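Local coordinates for protein sulfite reductase [ferredoxin] (Mycobacterium tuberculosis, PDB 1ZJ8) that catalyses the six-electron reduction of sulfite to sulfide with electrons from ferredoxin, using a siroheme and a [4Fe-4S] cluster, at residues 75-80 and 168-174; 214-219 and 288-294. All blocks are in the same frame, centred on the assembly; numbering follows the deposited sequence.

Contact 1 (75-80 and 168-174). With SRM (siroheme), chain E.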
loop_
_atom_site.group_PDB
_atom_site.type_symbol
_atom_site.label_atom_id
_atom_site.label_comp_id
_atom_site.label_asym_id
_atom_site.label_seq_id
_atom_site.Cartn_x
_atom_site.Cartn_y
_atom_site.Cartn_z
ATOM N N ARG A 75 -3.669 -5.718 -16.396
ATOM C CA ARG A 75 -3.473 -5.560 -14.966
ATOM C C ARG A 75 -2.849 -6.802 -14.344
ATOM O O ARG A 75 -2.007 -6.704 -13.458
ATOM C CB ARG A 75 -4.802 -5.228 -14.308
ATOM C CG ARG A 75 -5.375 -3.918 -14.830
ATOM C CD ARG A 75 -6.666 -3.598 -14.165
ATOM N NE ARG A 75 -7.147 -2.291 -14.571
ATOM C CZ ARG A 75 -8.203 -1.692 -14.041
ATOM N NH1 ARG A 75 -8.902 -2.276 -13.074
ATOM N NH2 ARG A 75 -8.563 -0.498 -14.476
ATOM N N TRP A 76 -3.204 -7.976 -14.843
ATOM C CA TRP A 76 -2.638 -9.216 -14.319
ATOM C C TRP A 76 -1.129 -9.256 -14.464
ATOM O O TRP A 76 -0.493 -10.183 -13.947
ATOM C CB TRP A 76 -3.253 -10.437 -15.009
ATOM C CG TRP A 76 -4.449 -10.946 -14.315
ATOM C CD1 TRP A 76 -4.533 -12.079 -13.571
ATOM C CD2 TRP A 76 -5.751 -10.336 -14.278
ATOM N NE1 TRP A 76 -5.808 -12.225 -13.081
ATOM C CE2 TRP A 76 -6.576 -11.171 -13.505
ATOM C CE3 TRP A 76 -6.300 -9.175 -14.838
ATOM C CZ2 TRP A 76 -7.917 -10.879 -13.267
ATOM C CZ3 TRP A 76 -7.636 -8.884 -14.601
ATOM C CH2 TRP A 76 -8.428 -9.731 -13.822
ATOM N N TRP A 77 -0.569 -8.276 -15.178
ATOM C CA TRP A 77 0.877 -8.105 -15.243
ATOM C C TRP A 77 1.339 -6.750 -14.724
ATOM O O TRP A 77 2.458 -6.326 -14.999
ATOM C CB TRP A 77 1.379 -8.337 -16.665
ATOM C CG TRP A 77 1.202 -9.741 -17.068
ATOM C CD1 TRP A 77 0.174 -10.248 -17.784
ATOM C CD2 TRP A 77 2.054 -10.849 -16.740
ATOM N NE1 TRP A 77 0.328 -11.599 -17.941
ATOM C CE2 TRP A 77 1.476 -12.001 -17.310
ATOM C CE3 TRP A 77 3.253 -10.978 -16.029
ATOM C CZ2 TRP A 77 2.053 -13.277 -17.197
ATOM C CZ3 TRP A 77 3.822 -12.252 -15.910
ATOM C CH2 TRP A 77 3.212 -13.383 -16.498
ATOM N N GLY A 78 0.498 -6.081 -13.945
ATOM C CA GLY A 78 0.885 -4.809 -13.340
ATOM C C GLY A 78 1.027 -3.646 -14.317
ATOM O O GLY A 78 1.759 -2.682 -14.030
ATOM N N LEU A 79 0.324 -3.730 -15.457
ATOM C CA LEU A 79 0.285 -2.648 -16.442
ATOM C C LEU A 79 -1.060 -1.997 -16.355
ATOM O O LEU A 79 -2.084 -2.591 -16.658
ATOM C CB LEU A 79 0.538 -3.149 -17.847
ATOM C CG LEU A 79 2.010 -3.500 -18.061
ATOM C CD1 LEU A 79 2.157 -4.530 -19.171
ATOM C CD2 LEU A 79 2.859 -2.258 -18.348
ATOM N N TYR A 80 -1.032 -0.773 -15.866
ATOM C CA TYR A 80 -2.206 0.046 -15.684
ATOM C C TYR A 80 -1.958 1.264 -16.622
ATOM O O TYR A 80 -0.846 1.792 -16.722
ATOM C CB TYR A 80 -2.311 0.419 -14.183
ATOM C CG TYR A 80 -3.329 -0.310 -13.267
ATOM C CD1 TYR A 80 -4.661 0.116 -13.257
ATOM C CD2 TYR A 80 -2.948 -1.332 -12.316
ATOM C CE1 TYR A 80 -5.613 -0.457 -12.414
ATOM C CE2 TYR A 80 -3.925 -1.896 -11.446
ATOM C CZ TYR A 80 -5.245 -1.452 -11.522
ATOM O OH TYR A 80 -6.207 -1.988 -10.707
ATOM N N THR A 168 6.183 -9.016 -12.339
ATOM C CA THR A 168 5.063 -8.094 -12.199
ATOM C C THR A 168 3.769 -8.879 -12.093
ATOM O O THR A 168 2.684 -8.314 -12.208
ATOM C CB THR A 168 4.978 -7.068 -13.397
ATOM O OG1 THR A 168 4.721 -7.732 -14.651
ATOM C CG2 THR A 168 6.271 -6.268 -13.524
ATOM N N THR A 169 3.881 -10.181 -11.852
ATOM C CA THR A 169 2.718 -11.060 -11.891
ATOM C C THR A 169 1.670 -10.733 -10.819
ATOM O O THR A 169 1.977 -10.670 -9.627
ATOM C CB THR A 169 3.126 -12.535 -11.714
ATOM O OG1 THR A 169 4.183 -12.871 -12.631
ATOM C CG2 THR A 169 1.909 -13.468 -11.914
ATOM N N GLU A 170 0.428 -10.549 -11.259
ATOM C CA GLU A 170 -0.701 -10.336 -10.356
ATOM C C GLU A 170 -0.414 -9.160 -9.419
ATOM O O GLU A 170 -0.872 -9.140 -8.269
ATOM C CB GLU A 170 -1.059 -11.634 -9.582
ATOM C CG GLU A 170 -1.786 -12.722 -10.430
ATOM C CD GLU A 170 -1.821 -14.129 -9.791
ATOM O OE1 GLU A 170 -0.746 -14.707 -9.520
ATOM O OE2 GLU A 170 -2.921 -14.688 -9.599
ATOM N N ALA A 171 0.340 -8.181 -9.931
ATOM C CA ALA A 171 0.650 -6.954 -9.187
ATOM C C ALA A 171 -0.571 -6.047 -9.210
ATOM O O ALA A 171 -0.836 -5.324 -8.246
ATOM C CB ALA A 171 1.855 -6.235 -9.792
ATOM N N CYS A 172 -1.295 -6.078 -10.333
ATOM C CA CYS A 172 -2.631 -5.465 -10.459
ATOM C C CYS A 172 -3.639 -6.613 -10.716
ATOM O O CYS A 172 -3.245 -7.766 -10.881
ATOM C CB CYS A 172 -2.649 -4.430 -11.626
ATOM S SG CYS A 172 -2.468 -2.577 -11.302
ATOM N N GLY A 173 -4.931 -6.297 -10.734
ATOM C CA GLY A 173 -5.951 -7.263 -11.186
ATOM C C GLY A 173 -6.824 -7.906 -10.119
ATOM O O GLY A 173 -6.675 -7.647 -8.928
ATOM N N ASP A 174 -7.745 -8.759 -10.564
ATOM C CA ASP A 174 -8.671 -9.486 -9.677
ATOM C C ASP A 174 -8.038 -10.796 -9.157
ATOM O O ASP A 174 -8.421 -11.907 -9.569
ATOM C CB ASP A 174 -9.984 -9.770 -10.427
ATOM C CG ASP A 174 -10.815 -8.501 -10.690
ATOM O OD1 ASP A 174 -10.306 -7.369 -10.464
ATOM O OD2 ASP A 174 -11.993 -8.648 -11.119
HETATM FE FE SRM E . -4.527 1.544 -4.945
HETATM C CHA SRM E . -6.585 1.883 -7.650
HETATM C CHB SRM E . -2.386 3.721 -6.320
HETATM C CHC SRM E . -2.549 1.180 -2.387
HETATM C CHD SRM E . -7.282 1.331 -2.871
HETATM N NA SRM E . -4.399 2.439 -6.728
HETATM C C1A SRM E . -5.265 2.367 -7.763
HETATM C C2A SRM E . -4.699 2.856 -9.061
HETATM C CMA SRM E . -4.216 1.690 -9.868
HETATM C CDA SRM E . -5.640 3.765 -9.800
HETATM C CEA SRM E . -6.392 3.249 -10.986
HETATM O O3A SRM E . -7.191 2.322 -10.823
HETATM O O4A SRM E . -6.217 3.734 -12.114
HETATM C C3A SRM E . -3.560 3.677 -8.562
HETATM C CAA SRM E . -2.324 3.594 -9.393
HETATM C CBA SRM E . -2.493 4.719 -10.379
HETATM C CCA SRM E . -1.168 5.293 -10.766
HETATM O O1A SRM E . -0.294 5.442 -9.885
HETATM O O2A SRM E . -0.973 5.585 -11.970
HETATM C C4A SRM E . -3.420 3.251 -7.140
HETATM N NB SRM E . -2.722 2.206 -4.534
HETATM C C1B SRM E . -1.925 3.053 -5.188
HETATM C C2B SRM E . -0.541 3.193 -4.621
HETATM C CMB SRM E . 0.547 3.293 -5.654
HETATM C CDB SRM E . -0.522 4.440 -3.801
HETATM C CEB SRM E . 0.751 4.822 -3.133
HETATM O O3B SRM E . 1.406 5.834 -3.465
HETATM O O4B SRM E . 1.143 4.084 -2.229
HETATM C C3B SRM E . -0.508 1.957 -3.748
HETATM C CAB SRM E . -0.038 0.757 -4.528
HETATM C CBB SRM E . 0.564 -0.289 -3.640
HETATM C CCB SRM E . 0.805 -1.552 -4.414
HETATM O O1B SRM E . 1.934 -1.853 -4.793
HETATM O O2B SRM E . -0.111 -2.330 -4.662
HETATM C C4B SRM E . -1.982 1.749 -3.529
HETATM N NC SRM E . -4.843 1.429 -3.042
HETATM C C1C SRM E . -3.909 1.095 -2.129
HETATM C C2C SRM E . -4.396 1.035 -0.830
HETATM C CDC SRM E . -3.655 0.961 0.463
HETATM C CEC SRM E . -3.231 -0.335 1.034
HETATM O O3C SRM E . -3.325 -1.381 0.353
HETATM O O4C SRM E . -2.809 -0.296 2.199
HETATM C C3C SRM E . -5.744 1.135 -1.005
HETATM C CAC SRM E . -6.634 1.091 0.193
HETATM C CBC SRM E . -6.816 -0.200 0.963
HETATM C CCC SRM E . -7.813 -1.075 0.222
HETATM O O1C SRM E . -7.500 -1.617 -0.872
HETATM O O2C SRM E . -8.951 -1.201 0.742
HETATM C C4C SRM E . -5.996 1.303 -2.342
HETATM N ND SRM E . -6.508 1.256 -5.248
HETATM C C1D SRM E . -7.417 1.391 -4.269
HETATM C C2D SRM E . -8.675 1.642 -4.848
HETATM C CAD SRM E . -9.979 1.238 -4.182
HETATM C CBD SRM E . -10.564 -0.102 -4.504
HETATM C CCD SRM E . -11.775 -0.658 -3.812
HETATM O O1D SRM E . -11.605 -1.684 -3.116
HETATM O O2D SRM E . -12.905 -0.112 -3.927
HETATM C C3D SRM E . -8.483 1.651 -6.219
HETATM C CDD SRM E . -9.561 1.434 -7.246
HETATM C CED SRM E . -10.129 0.070 -7.568
HETATM O O3D SRM E . -9.580 -0.962 -7.181
HETATM O O4D SRM E . -11.168 -0.050 -8.233
HETATM C C4D SRM E . -7.138 1.409 -6.452
HETATM O O HOH W 1 -7.121 -4.482 -10.820
#
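Cys172 and Tyr80 are fused through a thioether, the 3'-(S-cysteinyl)-tyrosine cross-link of this siroheme reductase, which ties the edge strand 79-83 of a five-stranded antiparallel sheet to the loop running into strand 176-181. The bond joins Cys172 SG to Tyr80 CE2, a ring carbon next to the one bearing the hydroxyl; its modelled 1.6 Å is shorter than a normal carbon-sulfur bond and should not be relied on. Because the sulfur attaches at the edge, close to the ring plane, both faces remain available for packing. Over the rim of one lies CD of Arg75, whose extended chain runs past the ring; the other is covered centrally by a siroheme methyl, CMA, 3.6 Å from Tyr80 CE1.

Hydrogen bonds hold the backbones together behind the cross-link. A type II turn from Thr168 to Ala171 presents Glu170 N to Trp76 O at 2.9 Å, with an N-H...O angle of 161° but the donor well above the carbonyl plane. Thr168 OG1, set between its own backbone N and carbonyl carbon (chi1 64°), donates to Trp77 O over 2.7 Å; the same hydroxyl is hydrogen-bonded to Trp158 NE1. Arg75 O takes Gly78 N and, weakly, Cys172 N.

Packing on the Trp76 indole completes the contact. Gly173 CA makes a CH-pi contact, 4.2 Å from the centroid of the six-membered ring and 12° off its normal, while Asp174 N lies over the rim of the same face, 3.4 Å from Trp76 CZ2. The ring is anchored by a hydrogen bond from NE1 to Ala213 O.

One water bridges the two segments near the tyrosine hydroxyl: it is 2.7 Å from Tyr80 OH and accepts a weak hydrogen bond from Gly173 N at 2.8 Å.

Contact 2 (214-219 and 288-294); sequences DLPRKY and FRDYGYR. With SRM (siroheme), chain E.
Leu215 and Arg289 bring their CA atoms to 4.9 Å, and Pro216 and Arg294 to 5.3 Å, where the loop before strand 219-224 of a six-stranded mixed sheet in the 4Fe-4S domain runs against the C-terminal end of helix 277-291 and the chain leaving it. Pro216 packs between an aromatic ring and a guanidinium at this end of the helix.

On the helix side its CD sits over the middle of the Phe288 ring, a CH-pi contact 3.9 Å from the centroid. On the other side Pro216 N lies above the centre of the Arg294 guanidinium. The Phe288 side chain points toward the loop, its CG turned away from the backbone N (chi1 -177°), and the loop residues close round the ring: Arg217 O meets its edge near the plane, 3.5 Å from Phe288 CE2, and Leu215 crosses it at about a right angle. The Tyr219 and Phe288 rings are nearly parallel, with planes at 20°, yet slid so far past each other, with centroids 5.5 Å apart, that they barely overlap.

The polar grip comes from Arg294, whose chain bends at chi3 to carry the guanidinium back over the proline. Its NH2 forms a salt bridge with Asp214 OD1 at 2.6 Å; the carboxylate meets the guanidinium edge with the two planes 78° apart. Weak hydrogen bonds from NH2 to Asp214 O and from NH1 to Arg289 O also link it to both segments. Asp214 OD1 has a second cation in Lys41, and Arg294 makes a cation-pi contact with Trp26.

Past Pro216 the loop reaches the siroheme pocket: Arg217, its NE hydrogen-bonded to Arg297 O, places NH2 3.1 Å from carboxylate oxygen O4D of the siroheme.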
loop_
_atom_site.group_PDB
_atom_site.type_symbol
_atom_site.label_atom_id
_atom_site.label_comp_id
_atom_site.label_asym_id
_atom_site.label_seq_id
_atom_site.Cartn_x
_atom_site.Cartn_y
_atom_site.Cartn_z
ATOM N N ASP A 214 -8.386 -15.749 -10.674
ATOM C CA ASP A 214 -9.698 -15.135 -10.921
ATOM C C ASP A 214 -10.518 -15.117 -9.644
ATOM O O ASP A 214 -11.175 -16.113 -9.275
ATOM C CB ASP A 214 -10.437 -15.872 -12.052
ATOM C CG ASP A 214 -11.779 -15.227 -12.431
ATOM O OD1 ASP A 214 -12.157 -14.180 -11.854
ATOM O OD2 ASP A 214 -12.459 -15.787 -13.319
ATOM N N LEU A 215 -10.457 -13.966 -8.973
ATOM C CA LEU A 215 -11.167 -13.742 -7.715
ATOM C C LEU A 215 -12.221 -12.636 -7.912
ATOM O O LEU A 215 -12.182 -11.886 -8.906
ATOM C CB LEU A 215 -10.181 -13.368 -6.590
ATOM C CG LEU A 215 -8.842 -14.108 -6.511
ATOM C CD1 LEU A 215 -8.054 -13.600 -5.326
ATOM C CD2 LEU A 215 -9.028 -15.591 -6.393
ATOM N N PRO A 216 -13.191 -12.556 -6.985
ATOM C CA PRO A 216 -14.201 -11.507 -6.992
ATOM C C PRO A 216 -13.625 -10.100 -7.141
ATOM O O PRO A 216 -14.275 -9.230 -7.739
ATOM C CB PRO A 216 -14.849 -11.648 -5.611
ATOM C CG PRO A 216 -14.665 -13.081 -5.234
ATOM C CD PRO A 216 -13.399 -13.523 -5.884
ATOM N N ARG A 217 -12.443 -9.879 -6.561
ATOM C CA ARG A 217 -11.713 -8.631 -6.730
ATOM C C ARG A 217 -10.254 -8.777 -6.309
ATOM O O ARG A 217 -9.750 -9.901 -6.142
ATOM C CB ARG A 217 -12.388 -7.537 -5.906
ATOM C CG ARG A 217 -13.131 -6.518 -6.731
ATOM C CD ARG A 217 -13.272 -5.214 -5.943
ATOM N NE ARG A 217 -13.572 -4.075 -6.799
ATOM C CZ ARG A 217 -12.715 -3.553 -7.666
ATOM N NH1 ARG A 217 -11.483 -4.051 -7.820
ATOM N NH2 ARG A 217 -13.109 -2.523 -8.391
ATOM N N LYS A 218 -9.578 -7.632 -6.158
ATOM C CA LYS A 218 -8.226 -7.590 -5.606
ATOM C C LYS A 218 -8.208 -8.128 -4.170
ATOM O O LYS A 218 -9.209 -8.027 -3.438
ATOM C CB LYS A 218 -7.651 -6.163 -5.680
ATOM C CG LYS A 218 -8.341 -5.123 -4.810
ATOM C CD LYS A 218 -7.543 -3.821 -4.717
ATOM C CE LYS A 218 -7.972 -2.774 -5.751
ATOM N NZ LYS A 218 -7.058 -1.581 -5.739
ATOM N N TYR A 219 -7.049 -8.678 -3.793
ATOM C CA TYR A 219 -6.853 -9.416 -2.542
ATOM C C TYR A 219 -5.487 -9.117 -1.922
ATOM O O TYR A 219 -4.449 -9.455 -2.481
ATOM C CB TYR A 219 -6.945 -10.900 -2.837
ATOM C CG TYR A 219 -6.940 -11.842 -1.653
ATOM C CD1 TYR A 219 -8.077 -12.040 -0.913
ATOM C CD2 TYR A 219 -5.818 -12.592 -1.338
ATOM C CE1 TYR A 219 -8.099 -12.935 0.136
ATOM C CE2 TYR A 219 -5.832 -13.498 -0.294
ATOM C CZ TYR A 219 -6.986 -13.672 0.444
ATOM O OH TYR A 219 -7.039 -14.571 1.493
ATOM N N PHE A 288 -12.805 -16.872 -0.423
ATOM C CA PHE A 288 -13.033 -15.639 -1.178
ATOM C C PHE A 288 -13.487 -15.970 -2.594
ATOM O O PHE A 288 -14.536 -15.515 -3.034
ATOM C CB PHE A 288 -11.750 -14.766 -1.202
ATOM C CG PHE A 288 -11.900 -13.421 -1.913
ATOM C CD1 PHE A 288 -13.023 -12.602 -1.703
ATOM C CD2 PHE A 288 -10.893 -12.955 -2.764
ATOM C CE1 PHE A 288 -13.154 -11.365 -2.345
ATOM C CE2 PHE A 288 -11.019 -11.706 -3.419
ATOM C CZ PHE A 288 -12.157 -10.918 -3.203
ATOM N N ARG A 289 -12.698 -16.771 -3.301
ATOM C CA ARG A 289 -12.993 -17.112 -4.702
ATOM C C ARG A 289 -14.386 -17.725 -4.830
ATOM O O ARG A 289 -15.166 -17.339 -5.708
ATOM C CB ARG A 289 -11.940 -18.071 -5.269
ATOM C CG ARG A 289 -12.205 -18.562 -6.724
ATOM C CD ARG A 289 -11.373 -19.802 -7.080
ATOM N NE ARG A 289 -11.489 -20.808 -6.026
ATOM C CZ ARG A 289 -10.683 -21.852 -5.856
ATOM N NH1 ARG A 289 -9.667 -22.080 -6.688
ATOM N NH2 ARG A 289 -10.899 -22.676 -4.833
ATOM N N ASP A 290 -14.708 -18.658 -3.938
ATOM C CA ASP A 290 -15.931 -19.453 -4.068
ATOM C C ASP A 290 -17.204 -18.757 -3.515
ATOM O O ASP A 290 -18.300 -18.929 -4.069
ATOM C CB ASP A 290 -15.695 -20.841 -3.430
ATOM C CG ASP A 290 -14.560 -21.645 -4.136
ATOM O OD1 ASP A 290 -14.319 -21.445 -5.341
ATOM O OD2 ASP A 290 -13.900 -22.483 -3.491
ATOM N N TYR A 291 -17.061 -17.954 -2.462
ATOM C CA TYR A 291 -18.216 -17.327 -1.798
ATOM C C TYR A 291 -18.242 -15.783 -1.833
ATOM O O TYR A 291 -19.220 -15.163 -1.392
ATOM C CB TYR A 291 -18.275 -17.777 -0.336
ATOM C CG TYR A 291 -18.699 -19.225 -0.094
ATOM C CD1 TYR A 291 -17.798 -20.288 -0.279
ATOM C CD2 TYR A 291 -19.996 -19.527 0.381
ATOM C CE1 TYR A 291 -18.193 -21.610 -0.025
ATOM C CE2 TYR A 291 -20.390 -20.829 0.637
ATOM C CZ TYR A 291 -19.495 -21.865 0.430
ATOM O OH TYR A 291 -19.901 -23.152 0.688
ATOM N N GLY A 292 -17.177 -15.154 -2.329
ATOM C CA GLY A 292 -17.174 -13.705 -2.508
ATOM C C GLY A 292 -18.173 -13.254 -3.564
ATOM O O GLY A 292 -18.410 -13.953 -4.550
ATOM N N TYR A 293 -18.748 -12.074 -3.360
ATOM C CA TYR A 293 -19.767 -11.532 -4.263
ATOM C C TYR A 293 -19.157 -11.114 -5.603
ATOM O O TYR A 293 -18.046 -10.594 -5.637
ATOM C CB TYR A 293 -20.472 -10.350 -3.598
ATOM C CG TYR A 293 -21.024 -10.653 -2.217
ATOM C CD1 TYR A 293 -21.532 -11.910 -1.899
ATOM C CD2 TYR A 293 -21.064 -9.675 -1.234
ATOM C CE1 TYR A 293 -22.057 -12.189 -0.630
ATOM C CE2 TYR A 293 -21.605 -9.943 0.045
ATOM C CZ TYR A 293 -22.099 -11.207 0.336
ATOM O OH TYR A 293 -22.619 -11.498 1.586
ATOM N N ARG A 294 -19.874 -11.374 -6.701
ATOM C CA ARG A 294 -19.380 -11.068 -8.062
ATOM C C ARG A 294 -20.469 -10.384 -8.920
ATOM O O ARG A 294 -20.537 -10.562 -10.148
ATOM C CB ARG A 294 -18.836 -12.340 -8.745
ATOM C CG ARG A 294 -17.807 -13.132 -7.899
ATOM C CD ARG A 294 -17.409 -14.463 -8.524
ATOM N NE ARG A 294 -16.258 -14.334 -9.419
ATOM C CZ ARG A 294 -15.072 -14.934 -9.262
ATOM N NH1 ARG A 294 -14.839 -15.759 -8.240
ATOM N NH2 ARG A 294 -14.110 -14.727 -10.162
HETATM FE FE SRM E . -4.527 1.544 -4.945
HETATM C CHA SRM E . -6.585 1.883 -7.650
HETATM C CHB SRM E . -2.386 3.721 -6.320
HETATM C CHC SRM E . -2.549 1.180 -2.387
HETATM C CHD SRM E . -7.282 1.331 -2.871
HETATM N NA SRM E . -4.399 2.439 -6.728
HETATM C C1A SRM E . -5.265 2.367 -7.763
HETATM C C2A SRM E . -4.699 2.856 -9.061
HETATM C CMA SRM E . -4.216 1.690 -9.868
HETATM C CDA SRM E . -5.640 3.765 -9.800
HETATM C CEA SRM E . -6.392 3.249 -10.986
HETATM O O3A SRM E . -7.191 2.322 -10.823
HETATM O O4A SRM E . -6.217 3.734 -12.114
HETATM C C3A SRM E . -3.560 3.677 -8.562
HETATM C CAA SRM E . -2.324 3.594 -9.393
HETATM C CBA SRM E . -2.493 4.719 -10.379
HETATM C CCA SRM E . -1.168 5.293 -10.766
HETATM O O1A SRM E . -0.294 5.442 -9.885
HETATM O O2A SRM E . -0.973 5.585 -11.970
HETATM C C4A SRM E . -3.420 3.251 -7.140
HETATM N NB SRM E . -2.722 2.206 -4.534
HETATM C C1B SRM E . -1.925 3.053 -5.188
HETATM C C2B SRM E . -0.541 3.193 -4.621
HETATM C CMB SRM E . 0.547 3.293 -5.654
HETATM C CDB SRM E . -0.522 4.440 -3.801
HETATM C CEB SRM E . 0.751 4.822 -3.133
HETATM O O3B SRM E . 1.406 5.834 -3.465
HETATM O O4B SRM E . 1.143 4.084 -2.229
HETATM C C3B SRM E . -0.508 1.957 -3.748
HETATM C CAB SRM E . -0.038 0.757 -4.528
HETATM C CBB SRM E . 0.564 -0.289 -3.640
HETATM C CCB SRM E . 0.805 -1.552 -4.414
HETATM O O1B SRM E . 1.934 -1.853 -4.793
HETATM O O2B SRM E . -0.111 -2.330 -4.662
HETATM C C4B SRM E . -1.982 1.749 -3.529
HETATM N NC SRM E . -4.843 1.429 -3.042
HETATM C C1C SRM E . -3.909 1.095 -2.129
HETATM C C2C SRM E . -4.396 1.035 -0.830
HETATM C CDC SRM E . -3.655 0.961 0.463
HETATM C CEC SRM E . -3.231 -0.335 1.034
HETATM O O3C SRM E . -3.325 -1.381 0.353
HETATM O O4C SRM E . -2.809 -0.296 2.199
HETATM C C3C SRM E . -5.744 1.135 -1.005
HETATM C CAC SRM E . -6.634 1.091 0.193
HETATM C CBC SRM E . -6.816 -0.200 0.963
HETATM C CCC SRM E . -7.813 -1.075 0.222
HETATM O O1C SRM E . -7.500 -1.617 -0.872
HETATM O O2C SRM E . -8.951 -1.201 0.742
HETATM C C4C SRM E . -5.996 1.303 -2.342
HETATM N ND SRM E . -6.508 1.256 -5.248
HETATM C C1D SRM E . -7.417 1.391 -4.269
HETATM C C2D SRM E . -8.675 1.642 -4.848
HETATM C CAD SRM E . -9.979 1.238 -4.182
HETATM C CBD SRM E . -10.564 -0.102 -4.504
HETATM C CCD SRM E . -11.775 -0.658 -3.812
HETATM O O1D SRM E . -11.605 -1.684 -3.116
HETATM O O2D SRM E . -12.905 -0.112 -3.927
HETATM C C3D SRM E . -8.483 1.651 -6.219
HETATM C CDD SRM E . -9.561 1.434 -7.246
HETATM C CED SRM E . -10.129 0.070 -7.568
HETATM O O3D SRM E . -9.580 -0.962 -7.181
HETATM O O4D SRM E . -11.168 -0.050 -8.233
HETATM C C4D SRM E . -7.138 1.409 -6.452
#

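Overall arrangement
Contacts 1 and 2 follow one another along the chain, with centres about 16 Å apart, and meet directly where Asp174 O and Leu215 N, 3.0 Å apart, probably form a hydrogen bond. Lys41 bridges them as well, pairing with Asp174 of contact 1 and Asp214 of contact 2. Both reach the siroheme, but at different parts: contact 1 lays the cross-linked tyrosine ring against methyl CMA, whereas contact 2 brings Arg217 to the carboxylate carrying O3D and O4D, and Lys218 NZ to the macrocycle, 2.9 Å from ring nitrogen ND. The Lys218 side chain is about 6 Å, and that of Tyr80 about 9 Å, from the side chain of Cys478, probably the axial ligand of the siroheme iron.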